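DNA ligase (Archaeoglobus fulgidus, PDB 3GDE) probably seals nicks in double-stranded DNA during replication, recombination and repair, using ATP to join a 3'-hydroxyl to a 5'-phosphate. Local coordinates at residues A27-A30 with A31-K35; L62-G65 with I66-Y70; L168-E172 with G173-D177; P514-S518 with G519-R523. All coordinates share one frame; numbering follows the deposited sequence.

Interactions 1, 2 and 3 follow one another along the chain in the N-terminal region of the ligase, and interaction 4 belongs to its C-terminal, OB-fold region. Interactions 1 and 3 are neighbours, their centres about 12 Å apart, and they touch where Ile-29 of helix 22-34 meets Val-170, just before helix 172-182, and Ile-174 and Met-175 at its start. Interaction 2, at the start of helix 66-77, lies about 26 Å from interaction 3 between centres yet repeats its glycine-valine-glycine helix start. Interaction 4 turns the chain into strand 520-523, about 24 Å from interaction 3 between centres. Two helix starts, the last turns of one helix and one hairpin turn are thus spread over two regions of the ligase.

Interaction 1: A27-A30 with A31-K35; sequences ARIA and AFLQK
The ring of Phe-32 is turned off residues 27-30, and it is CB that touches them, 3.6 Å from Ile-29 O. A chi1 of -167° sets CG opposite the backbone N and carries the ring outward to stack on Phe-12 of helix 6-16 and to meet Val-45 of helix 39-49. The second flat group, the amide of Gln-34, ends a chain that is extended beyond CG. CG brushes Ala-30 O at 3.5 Å, and NE2 reaches past the segment to hydrogen-bond Ala-182 O. Behind these side chains runs the regular i to i+4 bonding of an alpha helix, here part of helix 22-34: Ala-31 N to Ala-27 O, Phe-32 N to Arg-28 O, Leu-33 N to Ile-29 O and Gln-34 N to Ala-30 O, the last at 3.0 Å. On the buried side, Ile-29 and Leu-33 lie side by side one turn apart and point the same way, with Ile-29 CG2 3.8 Å from Leu-33 CD2. Leu-33 also lays CB over Ile-29 O at 3.4 Å, while its side chain packs on Leu-42 and Val-45 of helix 39-49. An alanine at Leu-33 lacks the branch that meets Ile-29 CG2, and a gap would probably open between Ile-29 and Leu-42 and Val-45. Ile-29 itself is shared with Ile-49 of helix 39-49, with Phe-12 and Leu-16 of helix 6-16, and with Ile-174, Met-175 and Ala-178 of helix 172-182. Near the far end, Lys-35 runs back extended as far as CE and bends at its last bond, where NZ hydrogen-bonds Ala-31 O at 2.9 Å from above the carbonyl plane.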
ATOM      1  N   ALA A  27       8.513  15.355 -17.394  1.00 22.43           N
ATOM      2  CA  ALA A  27       8.832  15.534 -18.814  1.00 22.97           C
ATOM      3  C   ALA A  27       9.941  14.575 -19.300  1.00 23.13           C
ATOM      4  O   ALA A  27       9.830  13.980 -20.376  1.00 23.12           O
ATOM      5  CB  ALA A  27       9.181  17.013 -19.106  1.00 22.64           C
ATOM      6  N   ARG A  28      10.986  14.410 -18.493  1.00 23.67           N
ATOM      7  CA  ARG A  28      12.016  13.403 -18.746  1.00 24.67           C
ATOM      8  C   ARG A  28      11.455  11.993 -18.853  1.00 23.98           C
ATOM      9  O   ARG A  28      11.805  11.253 -19.771  1.00 24.06           O
ATOM     10  CB  ARG A  28      13.103  13.434 -17.670  1.00 25.27           C
ATOM     11  CG  ARG A  28      13.951  14.690 -17.680  1.00 29.62           C
ATOM     12  CD  ARG A  28      14.901  14.692 -18.864  1.00 36.75           C
ATOM     13  NE  ARG A  28      16.134  13.951 -18.608  1.00 41.31           N
ATOM     14  CZ  ARG A  28      17.354  14.483 -18.667  1.00 42.94           C
ATOM     15  NH1 ARG A  28      17.511  15.766 -18.985  1.00 43.30           N
ATOM     16  NH2 ARG A  28      18.419  13.725 -18.427  1.00 43.92           N
ATOM     17  N   ILE A  29      10.580  11.631 -17.919  1.00 23.62           N
ATOM     18  CA  ILE A  29       9.990  10.286 -17.878  1.00 22.79           C
ATOM     19  C   ILE A  29       9.045  10.022 -19.051  1.00 22.45           C
ATOM     20  O   ILE A  29       9.064   8.932 -19.614  1.00 22.45           O
ATOM     21  CB  ILE A  29       9.283   9.999 -16.522  1.00 22.93           C
ATOM     22  CG1 ILE A  29      10.317   9.998 -15.387  1.00 22.84           C
ATOM     23  CG2 ILE A  29       8.478   8.657 -16.577  1.00 21.32           C
ATOM     24  CD1 ILE A  29       9.699   9.994 -13.982  1.00 22.48           C
ATOM     25  N   ALA A  30       8.229  11.021 -19.406  1.00 22.19           N
ATOM     26  CA  ALA A  30       7.357  10.954 -20.583  1.00 22.23           C
ATOM     27  C   ALA A  30       8.144  10.707 -21.857  1.00 22.00           C
ATOM     28  O   ALA A  30       7.801   9.813 -22.635  1.00 22.63           O
ATOM     29  CB  ALA A  30       6.522  12.245 -20.722  1.00 22.34           C
ATOM     30  N   ALA A  31       9.194  11.500 -22.062  1.00 21.83           N
ATOM     31  CA  ALA A  31      10.087  11.351 -23.221  1.00 22.03           C
ATOM     32  C   ALA A  31      10.644   9.943 -23.350  1.00 22.10           C
ATOM     33  O   ALA A  31      10.619   9.368 -24.436  1.00 21.68           O
ATOM     34  CB  ALA A  31      11.242  12.399 -23.170  1.00 22.04           C
ATOM     35  N   PHE A  32      11.142   9.392 -22.240  1.00 22.69           N
ATOM     36  CA  PHE A  32      11.659   8.013 -22.196  1.00 23.36           C
ATOM     37  C   PHE A  32      10.606   6.968 -22.559  1.00 23.94           C
ATOM     38  O   PHE A  32      10.851   6.083 -23.382  1.00 23.68           O
ATOM     39  CB  PHE A  32      12.218   7.702 -20.798  1.00 23.66           C
ATOM     40  CG  PHE A  32      13.046   6.445 -20.735  1.00 23.88           C
ATOM     41  CD1 PHE A  32      14.369   6.440 -21.191  1.00 22.99           C
ATOM     42  CD2 PHE A  32      12.512   5.268 -20.202  1.00 23.37           C
ATOM     43  CE1 PHE A  32      15.142   5.277 -21.120  1.00 22.68           C
ATOM     44  CE2 PHE A  32      13.277   4.092 -20.136  1.00 22.97           C
ATOM     45  CZ  PHE A  32      14.587   4.094 -20.602  1.00 23.27           C
ATOM     46  N   LEU A  33       9.437   7.078 -21.926  1.00 24.48           N
ATOM     47  CA  LEU A  33       8.322   6.152 -22.129  1.00 25.12           C
ATOM     48  C   LEU A  33       7.840   6.112 -23.588  1.00 25.61           C
ATOM     49  O   LEU A  33       7.511   5.048 -24.111  1.00 25.60           O
ATOM     50  CB  LEU A  33       7.159   6.536 -21.194  1.00 25.04           C
ATOM     51  CG  LEU A  33       6.909   5.866 -19.822  1.00 26.00           C
ATOM     52  CD1 LEU A  33       8.140   5.260 -19.111  1.00 24.09           C
ATOM     53  CD2 LEU A  33       6.116   6.791 -18.906  1.00 24.58           C
ATOM     54  N   GLN A  34       7.805   7.279 -24.226  1.00 26.45           N
ATOM     55  CA  GLN A  34       7.383   7.439 -25.625  1.00 27.35           C
ATOM     56  C   GLN A  34       8.173   6.644 -26.654  1.00 27.46           C
ATOM     57  O   GLN A  34       7.659   6.359 -27.736  1.00 27.45           O
ATOM     58  CB  GLN A  34       7.495   8.908 -26.029  1.00 27.66           C
ATOM     59  CG  GLN A  34       6.277   9.703 -25.739  1.00 29.16           C
ATOM     60  CD  GLN A  34       6.438  11.161 -26.096  1.00 32.24           C
ATOM     61  OE1 GLN A  34       7.559  11.665 -26.259  1.00 32.75           O
ATOM     62  NE2 GLN A  34       5.312  11.863 -26.204  1.00 32.47           N
ATOM     63  N   LYS A  35       9.424   6.320 -26.329  1.00 27.49           N
ATOM     64  CA  LYS A  35      10.355   5.742 -27.291  1.00 27.47           C
ATOM     65  C   LYS A  35      10.516   4.236 -27.110  1.00 28.07           C
ATOM     66  O   LYS A  35      11.299   3.576 -27.820  1.00 28.48           O
ATOM     67  CB  LYS A  35      11.702   6.463 -27.197  1.00 27.62           C
ATOM     68  CG  LYS A  35      11.612   7.931 -27.553  1.00 26.44           C
ATOM     69  CD  LYS A  35      12.922   8.639 -27.307  1.00 28.98           C
ATOM     70  CE  LYS A  35      12.794  10.142 -27.557  1.00 29.15           C
ATOM     71  NZ  LYS A  35      11.666  10.745 -26.760  1.00 31.13           N
TER

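Interaction 2: L62-G65 with I66-Y70; sequences LGVG and IGLLY
Apolar contact joins Val-64 to the first turn of the helix that follows. Its CG1 branch meets Leu-69 CD1 at 3.6 Å, the two side chains crossing at about a right angle, and lies 4.0 Å from Leu-68 CB, where the crossing is oblique. CG1 is brought there by standing anti to the backbone N (chi1 173°), beside the carbonyl carbon. Leu-68 adds a contact with the backbone, its CB 3.4 Å from Gly-65 O. Two main-chain hydrogen bonds join the segments, and both end on Gly-65 O. Leu-68 N approaches it at 3.0 Å but with a strongly bent N-H...O angle of 126°, and Leu-69 N at 3.4 Å; both bonds are weak. Ahead of them Gly-63 takes a positive phi, and its O accepts a hydrogen bond from Lys-139 NZ, tying the loop to helix 135-149. Ile-162 of helix 152-162 touches both Val-64 and Leu-69, continuing the apolar cluster. Gly-65 holds the N-cap of helix 66-77, so the pairing of Val-64, the residue before the cap, with Leu-69, the fourth after it, is the hydrophobic staple of a helix start.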
ATOM      1  N   LEU A  62       8.228 -11.237  -4.499  1.00 32.28           N
ATOM      2  CA  LEU A  62       9.621 -11.704  -4.601  1.00 31.39           C
ATOM      3  C   LEU A  62      10.054 -12.524  -3.375  1.00 31.03           C
ATOM      4  O   LEU A  62      10.646 -13.591  -3.518  1.00 31.06           O
ATOM      5  CB  LEU A  62      10.611 -10.541  -4.799  1.00 30.81           C
ATOM      6  CG  LEU A  62      11.043 -10.034  -6.180  1.00 30.31           C
ATOM      7  CD1 LEU A  62      12.274  -9.124  -6.038  1.00 27.42           C
ATOM      8  CD2 LEU A  62      11.287 -11.161  -7.213  1.00 26.83           C
ATOM      9  N   GLY A  63       9.765 -12.012  -2.177  1.00 30.59           N
ATOM     10  CA  GLY A  63      10.139 -12.693  -0.934  1.00 29.90           C
ATOM     11  C   GLY A  63      11.640 -12.702  -0.729  1.00 29.57           C
ATOM     12  O   GLY A  63      12.212 -13.676  -0.221  1.00 29.89           O
ATOM     13  N   VAL A  64      12.278 -11.614  -1.143  1.00 28.87           N
ATOM     14  CA  VAL A  64      13.712 -11.449  -0.993  1.00 28.26           C
ATOM     15  C   VAL A  64      14.004 -10.347   0.034  1.00 28.28           C
ATOM     16  O   VAL A  64      13.763  -9.157  -0.218  1.00 27.86           O
ATOM     17  CB  VAL A  64      14.390 -11.153  -2.357  1.00 27.89           C
ATOM     18  CG1 VAL A  64      15.852 -10.822  -2.180  1.00 27.16           C
ATOM     19  CG2 VAL A  64      14.244 -12.352  -3.284  1.00 28.26           C
ATOM     20  N   GLY A  65      14.501 -10.769   1.199  1.00 28.42           N
ATOM     21  CA  GLY A  65      14.931  -9.848   2.253  1.00 28.57           C
ATOM     22  C   GLY A  65      16.373  -9.422   2.054  1.00 29.02           C
ATOM     23  O   GLY A  65      17.140 -10.076   1.307  1.00 28.88           O
ATOM     24  N   ILE A  66      16.750  -8.333   2.723  1.00 28.55           N
ATOM     25  CA  ILE A  66      18.102  -7.793   2.615  1.00 28.86           C
ATOM     26  C   ILE A  66      19.218  -8.829   2.899  1.00 29.32           C
ATOM     27  O   ILE A  66      20.317  -8.735   2.341  1.00 29.38           O
ATOM     28  CB  ILE A  66      18.280  -6.495   3.470  1.00 28.84           C
ATOM     29  CG1 ILE A  66      19.515  -5.718   2.997  1.00 29.19           C
ATOM     30  CG2 ILE A  66      18.309  -6.796   4.991  1.00 29.09           C
ATOM     31  CD1 ILE A  66      19.656  -4.334   3.556  1.00 28.77           C
ATOM     32  N   GLY A  67      18.926  -9.800   3.765  1.00 29.50           N
ATOM     33  CA  GLY A  67      19.855 -10.881   4.094  1.00 29.92           C
ATOM     34  C   GLY A  67      20.230 -11.740   2.893  1.00 30.44           C
ATOM     35  O   GLY A  67      21.386 -12.140   2.755  1.00 30.59           O
ATOM     36  N   LEU A  68      19.253 -12.029   2.028  1.00 30.38           N
ATOM     37  CA  LEU A  68      19.510 -12.723   0.763  1.00 30.57           C
ATOM     38  C   LEU A  68      20.389 -11.909  -0.168  1.00 30.45           C
ATOM     39  O   LEU A  68      21.248 -12.467  -0.854  1.00 31.09           O
ATOM     40  CB  LEU A  68      18.201 -13.091   0.050  1.00 30.91           C
ATOM     41  CG  LEU A  68      17.525 -14.397   0.452  1.00 30.13           C
ATOM     42  CD1 LEU A  68      17.169 -14.400   1.928  1.00 31.21           C
ATOM     43  CD2 LEU A  68      16.295 -14.632  -0.397  1.00 30.77           C
ATOM     44  N   LEU A  69      20.179 -10.595  -0.190  1.00 30.32           N
ATOM     45  CA  LEU A  69      21.020  -9.683  -0.972  1.00 30.60           C
ATOM     46  C   LEU A  69      22.478  -9.691  -0.507  1.00 30.59           C
ATOM     47  O   LEU A  69      23.398  -9.719  -1.335  1.00 30.36           O
ATOM     48  CB  LEU A  69      20.455  -8.255  -0.946  1.00 30.68           C
ATOM     49  CG  LEU A  69      19.609  -7.751  -2.116  1.00 31.41           C
ATOM     50  CD1 LEU A  69      18.779  -8.862  -2.747  1.00 32.92           C
ATOM     51  CD2 LEU A  69      18.717  -6.603  -1.688  1.00 31.06           C
ATOM     52  N   TYR A  70      22.679  -9.660   0.812  1.00 30.34           N
ATOM     53  CA  TYR A  70      24.014  -9.743   1.398  1.00 30.58           C
ATOM     54  C   TYR A  70      24.792 -10.988   0.952  1.00 30.65           C
ATOM     55  O   TYR A  70      25.932 -10.879   0.506  1.00 30.79           O
ATOM     56  CB  TYR A  70      23.949  -9.679   2.926  1.00 30.41           C
ATOM     57  CG  TYR A  70      23.822  -8.277   3.485  1.00 30.02           C
ATOM     58  CD1 TYR A  70      22.752  -7.930   4.313  1.00 29.65           C
ATOM     59  CD2 TYR A  70      24.764  -7.300   3.180  1.00 28.94           C
ATOM     60  CE1 TYR A  70      22.626  -6.643   4.824  1.00 29.23           C
ATOM     61  CE2 TYR A  70      24.649  -6.016   3.681  1.00 29.69           C
ATOM     62  CZ  TYR A  70      23.581  -5.697   4.508  1.00 29.86           C
ATOM     63  OH  TYR A  70      23.480  -4.426   5.007  1.00 30.77           O
TER

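Interaction 3: L168-E172 with G173-D177; sequences LGVGE and GIMRD
Glu-172 opens the helix and meets Arg-176 one turn on, its O accepting a hydrogen bond from Arg-176 N at 2.9 Å. The glutamate chain is bent at chi2 (87°), and its carboxylate is held by partners outside: OE1 in a salt bridge to Lys-52, OE2 in a hydrogen bond with Tyr-194 OH. Ile-174 reaches back to the loop with two branches. CG2 lies 4.0 Å from Val-170 CG1, and CD1 comes to within 3.4 Å of Gly-169 O, a carbonyl that follows the positive phi of Gly-169. Val-170 uses the same CG1 for a second neighbour, Met-175 CG at 3.9 Å, with the sulfur hardly farther. Met-175 CG also runs over Gly-171 O, which accepts a hydrogen bond from Met-175 N at 3.2 Å. With Gly-171 as N-cap, Val-170 and Met-175 form a hydrophobic staple. Helix 172-182 begins beside helices 22-34 and 39-49: Val-170 packs on Ile-29 and Ile-174 on Thr-26 of the first, Met-175 on Val-46 and Ile-49 of the second. Backbone hydrogen bonds from Gly-173 to Pro-456 and from Ile-174 to Val-457, between strands 446-454 and 461-467, join the N-terminal region to the OB-fold region, consistent with the closed conformation.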
ATOM      1  N   LEU A 168      14.543   8.206  -6.362  1.00 26.98           N
ATOM      2  CA  LEU A 168      14.587   9.058  -7.551  1.00 26.12           C
ATOM      3  C   LEU A 168      13.700  10.276  -7.391  1.00 25.93           C
ATOM      4  O   LEU A 168      13.708  11.175  -8.239  1.00 26.74           O
ATOM      5  CB  LEU A 168      14.126   8.271  -8.790  1.00 25.82           C
ATOM      6  CG  LEU A 168      14.767   6.899  -9.050  1.00 25.24           C
ATOM      7  CD1 LEU A 168      14.036   6.147 -10.168  1.00 23.51           C
ATOM      8  CD2 LEU A 168      16.254   7.047  -9.353  1.00 23.36           C
ATOM      9  N   GLY A 169      12.920  10.302  -6.315  1.00 25.03           N
ATOM     10  CA  GLY A 169      11.946  11.365  -6.116  1.00 23.98           C
ATOM     11  C   GLY A 169      10.746  11.232  -7.047  1.00 23.53           C
ATOM     12  O   GLY A 169      10.087  12.226  -7.366  1.00 23.41           O
ATOM     13  N   VAL A 170      10.446   9.999  -7.454  1.00 22.58           N
ATOM     14  CA  VAL A 170       9.354   9.720  -8.384  1.00 22.15           C
ATOM     15  C   VAL A 170       8.288   8.876  -7.688  1.00 22.72           C
ATOM     16  O   VAL A 170       8.552   7.768  -7.220  1.00 22.19           O
ATOM     17  CB  VAL A 170       9.860   8.989  -9.661  1.00 22.14           C
ATOM     18  CG1 VAL A 170       8.705   8.595 -10.569  1.00 20.65           C
ATOM     19  CG2 VAL A 170      10.886   9.839 -10.407  1.00 20.76           C
ATOM     20  N   GLY A 171       7.089   9.430  -7.590  1.00 23.39           N
ATOM     21  CA  GLY A 171       5.975   8.702  -7.014  1.00 24.74           C
ATOM     22  C   GLY A 171       4.885   8.446  -8.033  1.00 25.68           C
ATOM     23  O   GLY A 171       5.095   8.566  -9.252  1.00 25.28           O
ATOM     24  N   GLU A 172       3.717   8.102  -7.504  1.00 26.60           N
ATOM     25  CA  GLU A 172       2.538   7.745  -8.275  1.00 27.83           C
ATOM     26  C   GLU A 172       2.037   8.927  -9.095  1.00 27.43           C
ATOM     27  O   GLU A 172       1.645   8.754 -10.248  1.00 27.62           O
ATOM     28  CB  GLU A 172       1.439   7.300  -7.305  1.00 28.99           C
ATOM     29  CG  GLU A 172       0.712   6.041  -7.715  1.00 32.74           C
ATOM     30  CD  GLU A 172       1.392   4.781  -7.223  1.00 39.05           C
ATOM     31  OE1 GLU A 172       2.575   4.543  -7.585  1.00 40.95           O
ATOM     32  OE2 GLU A 172       0.722   4.009  -6.486  1.00 42.58           O
ATOM     33  N   GLY A 173       2.058  10.119  -8.489  1.00 27.19           N
ATOM     34  CA  GLY A 173       1.597  11.356  -9.120  1.00 27.07           C
ATOM     35  C   GLY A 173       2.417  11.740 -10.347  1.00 27.20           C
ATOM     36  O   GLY A 173       1.873  12.062 -11.400  1.00 26.82           O
ATOM     37  N   ILE A 174       3.738  11.704 -10.211  1.00 27.13           N
ATOM     38  CA  ILE A 174       4.610  11.973 -11.350  1.00 26.85           C
ATOM     39  C   ILE A 174       4.377  10.950 -12.471  1.00 27.18           C
ATOM     40  O   ILE A 174       4.226  11.326 -13.638  1.00 26.90           O
ATOM     41  CB  ILE A 174       6.077  12.045 -10.919  1.00 26.68           C
ATOM     42  CG1 ILE A 174       6.310  13.348 -10.150  1.00 25.14           C
ATOM     43  CG2 ILE A 174       7.016  11.906 -12.135  1.00 25.87           C
ATOM     44  CD1 ILE A 174       7.623  13.396  -9.386  1.00 24.20           C
ATOM     45  N   MET A 175       4.286   9.672 -12.111  1.00 27.41           N
ATOM     46  CA  MET A 175       4.049   8.617 -13.102  1.00 28.02           C
ATOM     47  C   MET A 175       2.729   8.737 -13.874  1.00 28.10           C
ATOM     48  O   MET A 175       2.719   8.548 -15.092  1.00 27.02           O
ATOM     49  CB  MET A 175       4.184   7.237 -12.474  1.00 28.44           C
ATOM     50  CG  MET A 175       5.621   6.849 -12.193  1.00 30.67           C
ATOM     51  SD  MET A 175       6.692   6.952 -13.645  1.00 35.84           S
ATOM     52  CE  MET A 175       5.872   5.762 -14.726  1.00 30.33           C
ATOM     53  N   ARG A 176       1.633   9.036 -13.163  1.00 28.69           N
ATOM     54  CA  ARG A 176       0.323   9.319 -13.782  1.00 29.39           C
ATOM     55  C   ARG A 176       0.480  10.448 -14.804  1.00 28.76           C
ATOM     56  O   ARG A 176       0.040  10.328 -15.942  1.00 28.91           O
ATOM     57  CB  ARG A 176      -0.743   9.685 -12.717  1.00 29.23           C
ATOM     58  CG  ARG A 176      -1.901  10.580 -13.232  1.00 30.62           C
ATOM     59  CD  ARG A 176      -2.738  11.268 -12.139  1.00 31.20           C
ATOM     60  NE  ARG A 176      -1.930  11.818 -11.048  1.00 38.79           N
ATOM     61  CZ  ARG A 176      -1.751  13.115 -10.786  1.00 40.81           C
ATOM     62  NH1 ARG A 176      -2.336  14.050 -11.534  1.00 42.65           N
ATOM     63  NH2 ARG A 176      -0.982  13.483  -9.762  1.00 42.19           N
ATOM     64  N   ASP A 177       1.137  11.523 -14.382  1.00 28.58           N
ATOM     65  CA  ASP A 177       1.319  12.717 -15.197  1.00 28.29           C
ATOM     66  C   ASP A 177       2.230  12.465 -16.402  1.00 28.05           C
ATOM     67  O   ASP A 177       2.012  13.030 -17.481  1.00 28.25           O
ATOM     68  CB  ASP A 177       1.888  13.861 -14.346  1.00 28.38           C
ATOM     69  CG  ASP A 177       0.874  14.442 -13.361  1.00 28.76           C
ATOM     70  OD1 ASP A 177      -0.320  14.103 -13.434  1.00 29.98           O
ATOM     71  OD2 ASP A 177       1.276  15.262 -12.509  1.00 29.00           O
TER

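Interaction 4: P514-S518 with G519-R523; sequences PKYES and GYALR
Gly-519 closes a type I beta turn begun at Tyr-516: its N gives a hydrogen bond to Tyr-516 O at 2.9 Å, arriving from above the carbonyl plane. At its backbone angles (phi 86°) a CB would run into Ser-518 O, which calls for glycine here. Tyr-520, the first residue of the strand, is gripped by Ser-518: its N donates to Ser-518 OG at 3.1 Å. OG reaches that N by sitting between the backbone N and the carbonyl carbon (chi1 71°), and it also hydrogen-bonds Lys-463 O on strand 461-467. An alanine in place of Ser-518 is likely to leave both Tyr-520 N and Lys-463 O without this partner, so that the turn is held less firmly to strand 461-467. The Tyr-520 ring brings CD2 to 3.3 Å from Ser-518 O and packs on Ile-542 and Val-545 of helix 542-550. Tyr-520 O lies at the edge of the Tyr-516 ring, in plane, 3.5 Å from CD2, while Lys-515 CG sits over the centre of one face of that ring. A water bridges the same two residues, accepting from Tyr-516 N at 2.8 Å and donating weakly to Tyr-520 O. Ala-521 CB then comes to 4.3 Å from Tyr-516 CE2. Farther along, Leu-522 packs on Val-464, Leu-428 and Leu-430, and its backbone hydrogen-bonds that of Val-464. The turn belongs to the loop of a beta hairpin: strand 520-523 returns antiparallel to strand 509-512, with the backbones of Gly-519 and Ser-513 hydrogen-bonded, in the OB-fold domain of the ligase.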
ATOM      1  N   PRO A 514       8.042  24.188  12.268  1.00 45.84           N
ATOM      2  CA  PRO A 514       9.118  24.211  11.285  1.00 45.89           C
ATOM      3  C   PRO A 514      10.154  23.105  11.489  1.00 45.82           C
ATOM      4  O   PRO A 514      11.030  22.940  10.645  1.00 46.34           O
ATOM      5  CB  PRO A 514       9.757  25.587  11.509  1.00 45.93           C
ATOM      6  CG  PRO A 514       9.536  25.873  12.973  1.00 45.97           C
ATOM      7  CD  PRO A 514       8.256  25.166  13.360  1.00 45.98           C
ATOM      8  N   LYS A 515      10.055  22.347  12.580  1.00 45.63           N
ATOM      9  CA  LYS A 515      11.097  21.370  12.915  1.00 45.50           C
ATOM     10  C   LYS A 515      11.238  20.191  11.941  1.00 45.23           C
ATOM     11  O   LYS A 515      12.304  19.576  11.859  1.00 45.51           O
ATOM     12  CB  LYS A 515      10.983  20.895  14.369  1.00 45.45           C
ATOM     13  CG  LYS A 515      10.243  19.590  14.584  1.00 46.20           C
ATOM     14  CD  LYS A 515      10.521  19.017  15.975  1.00 45.96           C
ATOM     15  CE  LYS A 515      11.932  18.440  16.089  1.00 47.08           C
ATOM     16  NZ  LYS A 515      12.108  17.668  17.349  1.00 46.88           N
ATOM     17  N   TYR A 516      10.179  19.880  11.202  1.00 44.74           N
ATOM     18  CA  TYR A 516      10.261  18.829  10.196  1.00 44.05           C
ATOM     19  C   TYR A 516       9.866  19.326   8.820  1.00 43.75           C
ATOM     20  O   TYR A 516       9.021  20.207   8.662  1.00 43.66           O
ATOM     21  CB  TYR A 516       9.379  17.628  10.543  1.00 43.96           C
ATOM     22  CG  TYR A 516       9.650  16.947  11.866  1.00 44.17           C
ATOM     23  CD1 TYR A 516      10.895  16.383  12.153  1.00 44.37           C
ATOM     24  CD2 TYR A 516       8.639  16.822  12.812  1.00 43.14           C
ATOM     25  CE1 TYR A 516      11.125  15.738  13.367  1.00 44.88           C
ATOM     26  CE2 TYR A 516       8.858  16.184  14.016  1.00 43.36           C
ATOM     27  CZ  TYR A 516      10.092  15.642  14.289  1.00 44.03           C
ATOM     28  OH  TYR A 516      10.294  15.014  15.488  1.00 44.69           O
ATOM     29  N   GLU A 517      10.486  18.703   7.829  1.00 43.49           N
ATOM     30  CA  GLU A 517      10.204  18.896   6.416  1.00 43.27           C
ATOM     31  C   GLU A 517       8.705  18.916   6.077  1.00 42.36           C
ATOM     32  O   GLU A 517       8.280  19.638   5.177  1.00 42.73           O
ATOM     33  CB  GLU A 517      10.930  17.796   5.623  1.00 43.62           C
ATOM     34  CG  GLU A 517      10.698  16.360   6.170  1.00 45.12           C
ATOM     35  CD  GLU A 517      11.794  15.811   7.115  1.00 47.82           C
ATOM     36  OE1 GLU A 517      12.107  14.610   6.931  1.00 48.29           O
ATOM     37  OE2 GLU A 517      12.318  16.528   8.031  1.00 45.85           O
ATOM     38  N   SER A 518       7.909  18.137   6.805  1.00 41.11           N
ATOM     39  CA  SER A 518       6.471  18.042   6.548  1.00 39.81           C
ATOM     40  C   SER A 518       5.716  19.334   6.847  1.00 38.91           C
ATOM     41  O   SER A 518       4.674  19.590   6.260  1.00 38.70           O
ATOM     42  CB  SER A 518       5.857  16.896   7.358  1.00 39.69           C
ATOM     43  OG  SER A 518       5.812  17.218   8.741  1.00 38.90           O
ATOM     44  N   GLY A 519       6.249  20.134   7.768  1.00 38.33           N
ATOM     45  CA  GLY A 519       5.565  21.324   8.268  1.00 37.30           C
ATOM     46  C   GLY A 519       4.619  21.023   9.425  1.00 36.69           C
ATOM     47  O   GLY A 519       3.834  21.876   9.824  1.00 36.87           O
ATOM     48  N   TYR A 520       4.693  19.805   9.963  1.00 36.06           N
ATOM     49  CA  TYR A 520       3.775  19.335  11.006  1.00 35.26           C
ATOM     50  C   TYR A 520       4.495  18.495  12.041  1.00 34.84           C
ATOM     51  O   TYR A 520       5.493  17.844  11.739  1.00 34.62           O
ATOM     52  CB  TYR A 520       2.608  18.535  10.408  1.00 35.10           C
ATOM     53  CG  TYR A 520       1.747  19.349   9.474  1.00 34.74           C
ATOM     54  CD1 TYR A 520       0.755  20.186   9.967  1.00 34.88           C
ATOM     55  CD2 TYR A 520       1.940  19.298   8.095  1.00 34.75           C
ATOM     56  CE1 TYR A 520      -0.035  20.955   9.113  1.00 34.98           C
ATOM     57  CE2 TYR A 520       1.163  20.064   7.232  1.00 35.42           C
ATOM     58  CZ  TYR A 520       0.174  20.892   7.750  1.00 35.50           C
ATOM     59  OH  TYR A 520      -0.605  21.656   6.903  1.00 36.35           O
ATOM     60  N   ALA A 521       3.980  18.518  13.266  1.00 34.34           N
ATOM     61  CA  ALA A 521       4.519  17.700  14.345  1.00 33.82           C
ATOM     62  C   ALA A 521       3.385  17.088  15.157  1.00 33.48           C
ATOM     63  O   ALA A 521       2.384  17.753  15.446  1.00 33.81           O
ATOM     64  CB  ALA A 521       5.430  18.527  15.237  1.00 33.71           C
ATOM     65  N   LEU A 522       3.538  15.818  15.515  1.00 32.74           N
ATOM     66  CA  LEU A 522       2.579  15.168  16.397  1.00 32.25           C
ATOM     67  C   LEU A 522       2.874  15.534  17.852  1.00 32.23           C
ATOM     68  O   LEU A 522       4.027  15.456  18.313  1.00 32.03           O
ATOM     69  CB  LEU A 522       2.591  13.648  16.214  1.00 32.04           C
ATOM     70  CG  LEU A 522       2.302  13.066  14.824  1.00 31.96           C
ATOM     71  CD1 LEU A 522       2.325  11.548  14.897  1.00 31.52           C
ATOM     72  CD2 LEU A 522       0.968  13.550  14.270  1.00 30.96           C
ATOM     73  N   ARG A 523       1.821  15.955  18.553  1.00 31.81           N
ATOM     74  CA  ARG A 523       1.862  16.230  19.983  1.00 31.59           C
ATOM     75  C   ARG A 523       1.352  14.981  20.712  1.00 30.66           C
ATOM     76  O   ARG A 523       0.248  14.503  20.453  1.00 30.59           O
ATOM     77  CB  ARG A 523       1.002  17.463  20.287  1.00 32.11           C
ATOM     78  CG  ARG A 523       0.956  17.923  21.738  1.00 35.56           C
ATOM     79  CD  ARG A 523       2.065  18.938  22.087  1.00 39.75           C
ATOM     80  NE  ARG A 523       2.060  19.265  23.513  1.00 42.79           N
ATOM     81  CZ  ARG A 523       3.127  19.628  24.228  1.00 44.82           C
ATOM     82  NH1 ARG A 523       4.329  19.724  23.667  1.00 43.83           N
ATOM     83  NH2 ARG A 523       2.986  19.893  25.528  1.00 46.60           N
TER
HETATM   84  O   HOH W   1       7.384  20.112  11.565  1.00 40.04           O